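Local coordinates for crossover junction endodeoxyribonuclease Hjc (Sulfolobus solfataricus, PDB 4TKD), which resolves Holliday junctions during genetic recombination, cutting four-way DNA with paired nicks in opposing strands as a magnesium-dependent homodimeric endonuclease, at residues G82-K90 with F97-R105; R36-I44 with E69-F77. All blocks are in the same frame, centred on the assembly; numbering follows the deposited sequence. Where two conformers were deposited one is given.

Contact 1: G82-K90 with F97-R105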
ATOM      1  N   GLY C  82      -6.994  -3.338   5.927  1.00 31.81           N
ATOM      2  CA  GLY C  82      -6.302  -2.196   5.346  1.00 31.92           C
ATOM      3  C   GLY C  82      -5.097  -1.821   6.186  1.00 36.40           C
ATOM      4  O   GLY C  82      -4.576  -0.709   6.057  1.00 38.23           O
ATOM      5  N   GLY C  83      -4.650  -2.756   7.034  1.00 29.87           N
ATOM      6  CA  GLY C  83      -3.520  -2.573   7.935  1.00 27.90           C
ATOM      7  C   GLY C  83      -2.170  -2.906   7.337  1.00 28.54           C
ATOM      8  O   GLY C  83      -2.084  -3.513   6.270  1.00 27.70           O
ATOM      9  N   SER C  84      -1.096  -2.493   8.024  1.00 25.83           N
ATOM     10  CA  SER C  84       0.263  -2.761   7.564  1.00 25.67           C
ATOM     11  C   SER C  84       0.783  -3.948   8.373  1.00 30.05           C
ATOM     12  O   SER C  84       0.747  -3.905   9.604  1.00 28.59           O
ATOM     13  CB  SER C  84       1.136  -1.530   7.751  1.00 28.98           C
ATOM     14  OG  SER C  84       0.634  -0.438   6.994  1.00 37.30           O
ATOM     15  N   LEU C  85       1.186  -5.034   7.671  1.00 26.59           N
ATOM     16  CA  LEU C  85       1.647  -6.289   8.258  1.00 26.72           C
ATOM     17  C   LEU C  85       3.166  -6.375   8.331  1.00 31.57           C
ATOM     18  O   LEU C  85       3.859  -6.108   7.350  1.00 29.51           O
ATOM     19  CB  LEU C  85       1.041  -7.501   7.533  1.00 26.56           C
ATOM     20  CG  LEU C  85       1.349  -8.915   8.097  1.00 30.64           C
ATOM     21  CD1 LEU C  85       0.797  -9.104   9.513  1.00 30.28           C
ATOM     22  CD2 LEU C  85       0.814  -9.999   7.191  1.00 27.96           C
ATOM     23  N   PHE C  86       3.674  -6.761   9.506  1.00 28.85           N
ATOM     24  CA  PHE C  86       5.095  -6.895   9.764  1.00 28.57           C
ATOM     25  C   PHE C  86       5.382  -8.153  10.547  1.00 35.14           C
ATOM     26  O   PHE C  86       4.569  -8.614  11.351  1.00 33.48           O
ATOM     27  CB  PHE C  86       5.621  -5.701  10.583  1.00 29.63           C
ATOM     28  CG  PHE C  86       5.394  -4.352   9.960  1.00 30.62           C
ATOM     29  CD1 PHE C  86       4.212  -3.646  10.200  1.00 31.76           C
ATOM     30  CD2 PHE C  86       6.371  -3.768   9.151  1.00 32.08           C
ATOM     31  CE1 PHE C  86       4.014  -2.397   9.636  1.00 31.67           C
ATOM     32  CE2 PHE C  86       6.162  -2.519   8.575  1.00 34.12           C
ATOM     33  CZ  PHE C  86       4.989  -1.845   8.823  1.00 31.07           C
ATOM     34  N   LEU C  87       6.596  -8.668  10.354  1.00 34.32           N
ATOM     35  CA  LEU C  87       7.100  -9.789  11.122  1.00 34.94           C
ATOM     36  C   LEU C  87       7.984  -9.177  12.207  1.00 40.06           C
ATOM     37  O   LEU C  87       8.913  -8.415  11.904  1.00 38.90           O
ATOM     38  CB  LEU C  87       7.889 -10.732  10.206  1.00 35.12           C
ATOM     39  CG  LEU C  87       7.999 -12.236  10.497  1.00 41.37           C
ATOM     40  CD1 LEU C  87       6.637 -12.905  10.691  1.00 42.80           C
ATOM     41  CD2 LEU C  87       8.651 -12.933   9.330  1.00 43.51           C
ATOM     42  N   GLY C  88       7.618  -9.441  13.464  1.00 39.54           N
ATOM     43  CA  GLY C  88       8.362  -8.974  14.626  1.00 39.93           C
ATOM     44  C   GLY C  88       9.378 -10.033  14.967  1.00 47.18           C
ATOM     45  O   GLY C  88       8.998 -11.162  15.284  1.00 47.61           O
ATOM     46  N   VAL C  89      10.666  -9.710  14.843  1.00 45.88           N
ATOM     47  CA  VAL C  89      11.717 -10.692  15.103  1.00 47.10           C
ATOM     48  C   VAL C  89      11.879 -10.961  16.622  1.00 54.14           C
ATOM     49  O   VAL C  89      12.212 -10.049  17.384  1.00 54.63           O
ATOM     50  CB  VAL C  89      13.059 -10.392  14.367  1.00 51.05           C
ATOM     51  CG1 VAL C  89      13.962 -11.612  14.380  1.00 50.65           C
ATOM     52  CG2 VAL C  89      12.831  -9.917  12.925  1.00 51.05           C
ATOM     53  N   LYS C  90      11.587 -12.211  17.046  1.00 52.33           N
ATOM     54  CA  LYS C  90      11.686 -12.718  18.431  1.00 53.04           C
ATOM     55  C   LYS C  90      13.184 -12.951  18.776  1.00 58.30           C
ATOM     56  O   LYS C  90      13.682 -14.092  18.764  1.00 56.31           O
ATOM     57  CB  LYS C  90      10.909 -14.047  18.549  1.00 55.35           C
ATOM     58  CG  LYS C  90       9.591 -14.015  19.292  1.00 57.04           C
ATOM     59  CD  LYS C  90       9.078 -15.445  19.424  1.00 60.12           C
ATOM     60  CE  LYS C  90       8.096 -15.631  20.558  1.00 72.48           C
ATOM     61  NZ  LYS C  90       6.682 -15.454  20.121  1.00 78.71           N
ATOM     62  N   PHE C  97      11.483  -5.125  12.743  1.00 37.99           N
ATOM     63  CA  PHE C  97      10.221  -5.433  12.104  1.00 37.38           C
ATOM     64  C   PHE C  97      10.423  -5.541  10.594  1.00 40.43           C
ATOM     65  O   PHE C  97      10.895  -4.596   9.958  1.00 41.55           O
ATOM     66  CB  PHE C  97       9.183  -4.347  12.437  1.00 39.02           C
ATOM     67  CG  PHE C  97       8.981  -4.125  13.907  1.00 40.59           C
ATOM     68  CD1 PHE C  97       8.063  -4.883  14.631  1.00 43.82           C
ATOM     69  CD2 PHE C  97       9.716  -3.171  14.582  1.00 41.26           C
ATOM     70  CE1 PHE C  97       7.922  -4.713  16.008  1.00 44.28           C
ATOM     71  CE2 PHE C  97       9.560  -2.991  15.954  1.00 43.86           C
ATOM     72  CZ  PHE C  97       8.676  -3.771  16.661  1.00 42.82           C
ATOM     73  N   ILE C  98      10.068  -6.696  10.034  1.00 34.43           N
ATOM     74  CA  ILE C  98      10.183  -6.960   8.603  1.00 33.32           C
ATOM     75  C   ILE C  98       8.831  -6.783   7.918  1.00 36.60           C
ATOM     76  O   ILE C  98       7.903  -7.525   8.241  1.00 36.24           O
ATOM     77  CB  ILE C  98      10.841  -8.344   8.318  1.00 35.33           C
ATOM     78  CG1 ILE C  98      12.283  -8.373   8.871  1.00 36.83           C
ATOM     79  CG2 ILE C  98      10.820  -8.683   6.823  1.00 34.04           C
ATOM     80  CD1 ILE C  98      12.832  -9.775   9.190  1.00 43.62           C
ATOM     81  N   PRO C  99       8.698  -5.829   6.956  1.00 32.72           N
ATOM     82  CA  PRO C  99       7.417  -5.704   6.222  1.00 32.88           C
ATOM     83  C   PRO C  99       7.116  -7.027   5.533  1.00 37.27           C
ATOM     84  O   PRO C  99       8.014  -7.624   4.933  1.00 35.19           O
ATOM     85  CB  PRO C  99       7.680  -4.588   5.201  1.00 34.14           C
ATOM     86  CG  PRO C  99       8.876  -3.847   5.742  1.00 37.62           C
ATOM     87  CD  PRO C  99       9.712  -4.901   6.417  1.00 33.50           C
ATOM     88  N   PHE C 100       5.880  -7.538   5.693  1.00 34.01           N
ATOM     89  CA  PHE C 100       5.503  -8.829   5.153  1.00 34.54           C
ATOM     90  C   PHE C 100       5.778  -9.028   3.672  1.00 41.44           C
ATOM     91  O   PHE C 100       6.051 -10.164   3.265  1.00 40.86           O
ATOM     92  CB  PHE C 100       4.062  -9.188   5.494  1.00 36.53           C
ATOM     93  CG  PHE C 100       3.936 -10.642   5.855  1.00 38.82           C
ATOM     94  CD1 PHE C 100       4.348 -11.104   7.103  1.00 43.82           C
ATOM     95  CD2 PHE C 100       3.407 -11.553   4.951  1.00 41.96           C
ATOM     96  CE1 PHE C 100       4.233 -12.459   7.435  1.00 45.58           C
ATOM     97  CE2 PHE C 100       3.290 -12.908   5.284  1.00 45.05           C
ATOM     98  CZ  PHE C 100       3.709 -13.353   6.518  1.00 44.06           C
ATOM     99  N   GLU C 101       5.724  -7.930   2.885  1.00 38.69           N
ATOM    100  CA  GLU C 101       5.982  -7.908   1.436  1.00 40.24           C
ATOM    101  C   GLU C 101       7.433  -8.218   1.059  1.00 45.42           C
ATOM    102  O   GLU C 101       7.688  -8.548  -0.096  1.00 45.24           O
ATOM    103  CB  GLU C 101       5.526  -6.600   0.766  1.00 41.76           C
ATOM    104  CG  GLU C 101       5.723  -5.352   1.595  1.00 54.33           C
ATOM    105  CD  GLU C 101       4.482  -5.009   2.387  1.00 64.60           C
ATOM    106  OE1 GLU C 101       4.358  -5.551   3.503  1.00 42.37           O
ATOM    107  OE2 GLU C 101       3.579  -4.332   1.843  1.00 58.74           O
ATOM    108  N   LYS C 102       8.371  -8.153   2.031  1.00 42.02           N
ATOM    109  CA  LYS C 102       9.787  -8.470   1.824  1.00 41.66           C
ATOM    110  C   LYS C 102      10.003  -9.981   1.856  1.00 49.12           C
ATOM    111  O   LYS C 102      11.031 -10.446   1.355  1.00 51.31           O
ATOM    112  CB  LYS C 102      10.669  -7.798   2.895  1.00 42.60           C
ATOM    113  CG  LYS C 102      10.509  -6.280   2.990  1.00 42.85           C
ATOM    114  CD  LYS C 102      11.578  -5.499   2.245  1.00 48.76           C
ATOM    115  CE  LYS C 102      12.800  -5.208   3.095  1.00 50.34           C
ATOM    116  NZ  LYS C 102      13.585  -4.059   2.559  1.00 48.27           N
ATOM    117  N   LEU C 103       9.056 -10.756   2.450  1.00 44.52           N
ATOM    118  CA  LEU C 103       9.212 -12.207   2.520  1.00 44.37           C
ATOM    119  C   LEU C 103       9.023 -12.823   1.137  1.00 47.27           C
ATOM    120  O   LEU C 103       8.226 -12.321   0.344  1.00 46.06           O
ATOM    121  CB  LEU C 103       8.240 -12.893   3.518  1.00 44.45           C
ATOM    122  CG  LEU C 103       8.083 -12.389   4.958  1.00 49.42           C
ATOM    123  CD1 LEU C 103       7.448 -13.468   5.813  1.00 49.99           C
ATOM    124  CD2 LEU C 103       9.404 -11.987   5.581  1.00 50.17           C
ATOM    125  N   ARG C 104       9.738 -13.922   0.861  1.00 43.96           N
ATOM    126  CA  ARG C 104       9.606 -14.613  -0.419  1.00 43.54           C
ATOM    127  C   ARG C 104       8.766 -15.867  -0.258  1.00 42.87           C
ATOM    128  O   ARG C 104       8.860 -16.556   0.755  1.00 39.83           O
ATOM    129  CB  ARG C 104      10.978 -14.881  -1.090  1.00 45.95           C
ATOM    130  CG  ARG C 104      11.880 -15.893  -0.385  1.00 55.48           C
ATOM    131  CD  ARG C 104      12.986 -16.417  -1.288  1.00 61.65           C
ATOM    132  NE  ARG C 104      13.082 -17.876  -1.204  1.00 71.08           N
ATOM    133  CZ  ARG C 104      13.899 -18.534  -0.385  1.00 83.59           C
ATOM    134  NH1 ARG C 104      14.725 -17.868   0.418  1.00 57.68           N
ATOM    135  NH2 ARG C 104      13.898 -19.862  -0.362  1.00 72.46           N
ATOM    136  N   ARG C 105       7.918 -16.140  -1.232  1.00 40.64           N
ATOM    137  CA  ARG C 105       7.081 -17.328  -1.162  1.00 41.39           C
ATOM    138  C   ARG C 105       7.908 -18.506  -1.693  1.00 49.14           C
ATOM    139  O   ARG C 105       8.570 -18.385  -2.736  1.00 49.50           O
ATOM    140  CB  ARG C 105       5.762 -17.124  -1.929  1.00 39.51           C
ATOM    141  CG  ARG C 105       4.794 -18.305  -1.864  1.00 45.75           C
ATOM    142  CD  ARG C 105       3.621 -18.155  -2.819  1.00 53.14           C
ATOM    143  NE  ARG C 105       4.034 -18.142  -4.229  1.00 52.35           N
ATOM    144  CZ  ARG C 105       3.664 -17.218  -5.112  1.00 60.70           C
ATOM    145  NH1 ARG C 105       2.850 -16.233  -4.754  1.00 44.86           N
ATOM    146  NH2 ARG C 105       4.100 -17.278  -6.365  1.00 44.93           N
TER
HETATM  147  O   HOH W   1       4.068  -3.803   5.739  1.00 22.71           O

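Contact 2: R36-I44 with E69-F77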
ATOM      1  N   ARG C  36      -4.556 -22.219  13.008  1.00 60.14           N
ATOM      2  CA  ARG C  36      -4.099 -22.592  11.641  1.00 59.10           C
ATOM      3  C   ARG C  36      -5.013 -21.959  10.573  1.00 60.38           C
ATOM      4  O   ARG C  36      -4.539 -21.515   9.538  1.00 59.89           O
ATOM      5  CB  ARG C  36      -4.006 -24.134  11.491  1.00 60.19           C
ATOM      6  CG  ARG C  36      -3.575 -24.680  10.135  1.00 65.81           C
ATOM      7  CD  ARG C  36      -3.991 -26.132  10.035  1.00 65.36           C
ATOM      8  NE  ARG C  36      -3.801 -26.699   8.696  1.00 70.37           N
ATOM      9  CZ  ARG C  36      -4.197 -27.919   8.335  1.00 73.57           C
ATOM     10  NH1 ARG C  36      -4.821 -28.704   9.201  1.00 52.74           N
ATOM     11  NH2 ARG C  36      -3.965 -28.363   7.106  1.00 56.80           N
ATOM     12  N   LYS C  37      -6.330 -21.958  10.841  1.00 55.60           N
ATOM     13  CA  LYS C  37      -7.402 -21.388  10.049  1.00 55.24           C
ATOM     14  C   LYS C  37      -7.922 -20.162  10.804  1.00 56.71           C
ATOM     15  O   LYS C  37      -8.107 -20.194  12.030  1.00 56.70           O
ATOM     16  CB  LYS C  37      -8.523 -22.417   9.791  1.00 58.84           C
ATOM     17  CG  LYS C  37      -9.646 -21.914   8.866  1.00 76.91           C
ATOM     18  CD  LYS C  37      -9.208 -21.753   7.394  1.00 88.15           C
ATOM     19  CE  LYS C  37      -9.555 -20.384   6.854  1.00 96.80           C
ATOM     20  NZ  LYS C  37      -9.563 -20.351   5.367  1.00100.70           N
ATOM     21  N   ASP C  38      -8.129 -19.077  10.059  1.00 49.71           N
ATOM     22  CA  ASP C  38      -8.528 -17.795  10.596  1.00 48.25           C
ATOM     23  C   ASP C  38      -7.482 -17.281  11.600  1.00 49.06           C
ATOM     24  O   ASP C  38      -7.833 -16.899  12.718  1.00 47.93           O
ATOM     25  CB  ASP C  38      -9.974 -17.811  11.126  1.00 49.81           C
ATOM     26  CG  ASP C  38     -10.981 -17.490  10.034  1.00 58.38           C
ATOM     27  OD1 ASP C  38     -11.114 -18.306   9.086  1.00 59.51           O
ATOM     28  OD2 ASP C  38     -11.586 -16.399  10.092  1.00 60.60           O
ATOM     29  N   PRO C  39      -6.169 -17.301  11.250  1.00 43.92           N
ATOM     30  CA  PRO C  39      -5.190 -16.781  12.198  1.00 42.32           C
ATOM     31  C   PRO C  39      -5.356 -15.281  12.320  1.00 43.21           C
ATOM     32  O   PRO C  39      -5.840 -14.595  11.404  1.00 43.15           O
ATOM     33  CB  PRO C  39      -3.840 -17.182  11.607  1.00 43.73           C
ATOM     34  CG  PRO C  39      -4.076 -17.223  10.168  1.00 49.97           C
ATOM     35  CD  PRO C  39      -5.514 -17.696   9.980  1.00 45.94           C
ATOM     36  N   ILE C  40      -5.014 -14.805  13.497  1.00 34.92           N
ATOM     37  CA  ILE C  40      -5.082 -13.400  13.870  1.00 31.75           C
ATOM     38  C   ILE C  40      -3.666 -12.961  14.176  1.00 32.00           C
ATOM     39  O   ILE C  40      -2.966 -13.661  14.920  1.00 30.81           O
ATOM     40  CB  ILE C  40      -6.038 -13.233  15.102  1.00 34.16           C
ATOM     41  CG1 ILE C  40      -7.522 -13.558  14.715  1.00 35.39           C
ATOM     42  CG2 ILE C  40      -5.943 -11.836  15.745  1.00 30.67           C
ATOM     43  CD1 ILE C  40      -8.429 -13.803  15.894  1.00 46.02           C
ATOM     44  N   PRO C  41      -3.202 -11.809  13.650  1.00 28.93           N
ATOM     45  CA  PRO C  41      -1.851 -11.320  14.037  1.00 28.56           C
ATOM     46  C   PRO C  41      -1.668 -11.207  15.565  1.00 31.68           C
ATOM     47  O   PRO C  41      -2.620 -10.866  16.280  1.00 28.72           O
ATOM     48  CB  PRO C  41      -1.764  -9.955  13.347  1.00 29.95           C
ATOM     49  CG  PRO C  41      -2.768 -10.035  12.223  1.00 32.83           C
ATOM     50  CD  PRO C  41      -3.890 -10.842  12.770  1.00 28.72           C
ATOM     51  N   ASP C  42      -0.456 -11.542  16.066  1.00 29.41           N
ATOM     52  CA  ASP C  42      -0.075 -11.528  17.491  1.00 29.50           C
ATOM     53  C   ASP C  42      -0.336 -10.221  18.160  1.00 35.30           C
ATOM     54  O   ASP C  42      -0.772 -10.210  19.311  1.00 35.55           O
ATOM     55  CB  ASP C  42       1.404 -11.927  17.696  1.00 31.31           C
ATOM     56  CG  ASP C  42       1.677 -13.362  17.302  1.00 42.30           C
ATOM     57  OD1 ASP C  42       0.893 -14.248  17.702  1.00 45.68           O
ATOM     58  OD2 ASP C  42       2.672 -13.600  16.594  1.00 40.62           O
ATOM     59  N   ILE C  43      -0.066  -9.117  17.452  1.00 31.67           N
ATOM     60  CA  ILE C  43      -0.247  -7.775  17.977  1.00 30.83           C
ATOM     61  C   ILE C  43      -1.001  -6.949  16.967  1.00 34.50           C
ATOM     62  O   ILE C  43      -0.633  -6.912  15.778  1.00 34.04           O
ATOM     63  CB  ILE C  43       1.113  -7.108  18.322  1.00 34.39           C
ATOM     64  CG1 ILE C  43       1.932  -7.917  19.363  1.00 34.48           C
ATOM     65  CG2 ILE C  43       0.916  -5.647  18.780  1.00 35.71           C
ATOM     66  CD1 ILE C  43       3.442  -7.521  19.445  1.00 36.59           C
ATOM     67  N   ILE C  44      -2.050  -6.277  17.451  1.00 29.27           N
ATOM     68  CA  ILE C  44      -2.831  -5.355  16.658  1.00 29.24           C
ATOM     69  C   ILE C  44      -2.712  -4.028  17.377  1.00 33.33           C
ATOM     70  O   ILE C  44      -3.078  -3.927  18.545  1.00 33.31           O
ATOM     71  CB  ILE C  44      -4.304  -5.805  16.465  1.00 31.16           C
ATOM     72  CG1 ILE C  44      -4.365  -7.091  15.650  1.00 31.02           C
ATOM     73  CG2 ILE C  44      -5.135  -4.706  15.786  1.00 29.47           C
ATOM     74  CD1 ILE C  44      -5.635  -7.883  15.864  1.00 34.68           C
ATOM     75  N   GLU C  69      -0.419 -21.768   5.649  1.00 29.33           N
ATOM     76  CA  GLU C  69      -1.757 -21.496   6.175  1.00 29.40           C
ATOM     77  C   GLU C  69      -1.771 -20.332   7.149  1.00 34.20           C
ATOM     78  O   GLU C  69      -2.675 -19.506   7.045  1.00 34.69           O
ATOM     79  CB  GLU C  69      -2.356 -22.784   6.798  0.50 30.93           C
ATOM     80  CG  GLU C  69      -2.127 -24.063   5.978  0.50 38.94           C
ATOM     81  CD  GLU C  69      -0.920 -24.938   6.310  0.50 42.25           C
ATOM     82  OE1 GLU C  69      -1.117 -26.159   6.516  0.50 34.80           O
ATOM     83  OE2 GLU C  69       0.224 -24.425   6.305  0.50 11.69           O
ATOM     84  N   GLN C  70      -0.723 -20.194   8.011  1.00 31.05           N
ATOM     85  CA  GLN C  70      -0.584 -19.056   8.925  1.00 30.16           C
ATOM     86  C   GLN C  70      -0.349 -17.773   8.114  1.00 33.13           C
ATOM     87  O   GLN C  70      -1.042 -16.788   8.336  1.00 32.22           O
ATOM     88  CB  GLN C  70       0.566 -19.283   9.910  1.00 31.75           C
ATOM     89  CG  GLN C  70       0.858 -18.080  10.819  1.00 42.40           C
ATOM     90  CD  GLN C  70       2.005 -18.330  11.751  1.00 63.00           C
ATOM     91  OE1 GLN C  70       3.101 -18.720  11.347  1.00 73.73           O
ATOM     92  NE2 GLN C  70       1.800 -18.050  13.008  1.00 47.28           N
ATOM     93  N   ALA C  71       0.606 -17.799   7.175  1.00 29.32           N
ATOM     94  CA  ALA C  71       0.940 -16.666   6.319  1.00 28.92           C
ATOM     95  C   ALA C  71      -0.277 -16.183   5.546  1.00 33.08           C
ATOM     96  O   ALA C  71      -0.590 -14.999   5.626  1.00 32.48           O
ATOM     97  CB  ALA C  71       2.042 -17.049   5.355  1.00 29.27           C
ATOM     98  N   GLU C  72      -0.992 -17.103   4.848  1.00 29.12           N
ATOM     99  CA  GLU C  72      -2.180 -16.762   4.057  1.00 29.83           C
ATOM    100  C   GLU C  72      -3.265 -16.066   4.865  1.00 32.68           C
ATOM    101  O   GLU C  72      -3.774 -15.033   4.418  1.00 31.51           O
ATOM    102  CB  GLU C  72      -2.727 -17.982   3.284  1.00 32.01           C
ATOM    103  CG  GLU C  72      -1.874 -18.306   2.051  1.00 41.26           C
ATOM    104  CD  GLU C  72      -2.108 -19.648   1.388  1.00 47.92           C
ATOM    105  OE1 GLU C  72      -3.022 -20.381   1.827  1.00 34.72           O
ATOM    106  OE2 GLU C  72      -1.374 -19.970   0.428  1.00 42.45           O
ATOM    107  N   GLY C  73      -3.532 -16.579   6.069  1.00 28.90           N
ATOM    108  CA  GLY C  73      -4.525 -16.017   6.978  1.00 29.29           C
ATOM    109  C   GLY C  73      -4.171 -14.640   7.488  1.00 32.80           C
ATOM    110  O   GLY C  73      -5.043 -13.775   7.512  1.00 33.95           O
ATOM    111  N   ILE C  74      -2.888 -14.399   7.858  1.00 28.47           N
ATOM    112  CA  ILE C  74      -2.465 -13.077   8.334  1.00 27.46           C
ATOM    113  C   ILE C  74      -2.441 -12.052   7.195  1.00 29.89           C
ATOM    114  O   ILE C  74      -2.746 -10.887   7.431  1.00 26.20           O
ATOM    115  CB  ILE C  74      -1.228 -13.041   9.285  1.00 30.46           C
ATOM    116  CG1 ILE C  74       0.036 -13.603   8.602  1.00 32.06           C
ATOM    117  CG2 ILE C  74      -1.540 -13.715  10.621  1.00 28.19           C
ATOM    118  CD1 ILE C  74       1.351 -13.315   9.248  1.00 43.56           C
ATOM    119  N   ILE C  75      -2.093 -12.510   5.951  1.00 28.22           N
ATOM    120  CA  ILE C  75      -2.053 -11.683   4.737  1.00 27.25           C
ATOM    121  C   ILE C  75      -3.497 -11.205   4.453  1.00 30.90           C
ATOM    122  O   ILE C  75      -3.735 -10.036   4.116  1.00 32.23           O
ATOM    123  CB  ILE C  75      -1.440 -12.486   3.535  1.00 29.30           C
ATOM    124  CG1 ILE C  75       0.103 -12.582   3.628  1.00 29.33           C
ATOM    125  CG2 ILE C  75      -1.843 -11.875   2.175  1.00 28.05           C
ATOM    126  CD1 ILE C  75       0.730 -13.724   2.807  1.00 28.53           C
ATOM    127  N   GLU C  76      -4.441 -12.123   4.587  1.00 26.51           N
ATOM    128  CA  GLU C  76      -5.858 -11.888   4.334  1.00 25.51           C
ATOM    129  C   GLU C  76      -6.467 -10.915   5.379  1.00 29.85           C
ATOM    130  O   GLU C  76      -7.215 -10.001   5.017  1.00 30.34           O
ATOM    131  CB  GLU C  76      -6.622 -13.224   4.302  1.00 26.15           C
ATOM    132  CG  GLU C  76      -6.749 -13.914   2.948  1.00 29.34           C
ATOM    133  CD  GLU C  76      -7.288 -13.075   1.805  1.00 39.03           C
ATOM    134  OE1 GLU C  76      -6.444 -12.470   1.116  1.00 29.52           O
ATOM    135  OE2 GLU C  76      -8.494 -13.153   1.491  1.00 39.78           O
ATOM    136  N   PHE C  77      -6.118 -11.097   6.656  1.00 23.54           N
ATOM    137  CA  PHE C  77      -6.554 -10.212   7.753  1.00 22.03           C
ATOM    138  C   PHE C  77      -6.029  -8.796   7.445  1.00 26.44           C
ATOM    139  O   PHE C  77      -6.810  -7.852   7.488  1.00 24.81           O
ATOM    140  CB  PHE C  77      -5.981 -10.724   9.098  1.00 23.29           C
ATOM    141  CG  PHE C  77      -6.502 -10.083  10.362  1.00 23.49           C
ATOM    142  CD1 PHE C  77      -5.990  -8.867  10.809  1.00 23.40           C
ATOM    143  CD2 PHE C  77      -7.497 -10.705  11.118  1.00 26.22           C
ATOM    144  CE1 PHE C  77      -6.470  -8.276  11.980  1.00 25.15           C
ATOM    145  CE2 PHE C  77      -7.991 -10.102  12.279  1.00 29.06           C
ATOM    146  CZ  PHE C  77      -7.464  -8.897  12.711  1.00 26.52           C
TER

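Contact 1: G82-K90 with F97-R105
Strands 84-90 and 97-99 run antiparallel at 143°, with Leu87 and Ile98 as the hydrogen-bonded pair between two non-hydrogen-bonded ones, Phe86 with Pro99 and Gly88 with Phe97. Leu87 N donates to Ile98 O at 2.7 Å, and Ile98 N returns a bond to Leu87 O that lies in the carbonyl plane. A third, nearly straight bond (174°) reaches Leu85 O from Phe100 N, which stands above the carbonyl plane. A water also donates to Leu85 O at 2.8 Å and to Glu101 OE1, linking the Glu101 side chain in the 3-10 turn to the strand.

The Phe100 ring is held between two leucines: Leu85 CD2 sits over one face, 3.8 Å from the Phe100 ring centroid in a CH-pi contact, and Leu103 CD1 lies over the opposite face. Leu85 can run alongside Phe100 because its CG is anti to the backbone N (chi1 -176°). Leu87 spreads its two methyls, CD1 to the Phe100 ring edge and CD2 to Leu103 CD1 at 3.8 Å. On the other face of the sheet, Phe86 CE2 meets Pro99 CG at 4.1 Å, and Leu125 of helix 122-133 covers both Phe86 and Phe97. This is a beta hairpin at the edge of the mixed sheet in a PDDEXK nuclease fold, its Leu87 side chain bordering Glu55, an inferred magnesium ligand, and Lys57, the predicted transition-state stabiliser.

Contact 2: R36-I44 with E69-F77
Beside the inferred magnesium site, Pro39 and Pro41 of the segment that leads to Asp42 pack along helix 68-81. Pro39 lodges where the helix has no side chain: its CG comes to 3.4 Å from Gly73 CA and 3.6 Å from Gln70 O, an approach that the bare glycine allows. Further along, Pro41 CD sits over one face of the Phe77 ring in a CH-pi contact, 3.6 Å from the Phe77 ring centroid and 16° off its normal. With CG anti to the backbone N (chi1 -170°), Phe77 extends from the helix to meet both this proline and Ile44, whose CD1 lies 3.8 Å from Phe77 CZ. Ile74 presents CG2 to Pro41, 3.9 Å from Pro41 N, filling in between the two prolines.

At the outer end, Arg36 NE and Glu69 OE1 form a weak salt bridge at 3.5 Å, tentative because Arg36 is poorly ordered and Glu69 has a second conformer. Val26 of a third subunit packs on Phe77. Beyond Pro41, Asp42 OD2 accepts a hydrogen bond from Met56 N and Asp42 N donates to Glu55 OE1. The chain makes a classic beta bulge here, with Asp42 and Ile43 set opposite Ile54 of strand 50-58, next to the inferred magnesium site of the PDDEXK nuclease core.

Contact 2 joins the helix 68-81 to the segment entering strand 43-47, and contact 1 follows it in the chain as the hairpin of strands 84-90 and 97-99; helix 68-81 runs directly on to strand 84-90. Their centres are 12 Å apart, and both reach the same mixed sheet, with strand 50-58 lying between strands 43-47 and 84-90. They meet at the helix: Phe100 CE1 packs 3.5 Å from Ile74 CD1, while Leu85 CD2 touches Ile74 O. Ile74 thus serves both contacts. Leu87 from contact 1 and Gln70 from contact 2 both approach Glu55, an inferred magnesium ligand, and Lys57, a predicted transition-state stabiliser, on strand 50-58.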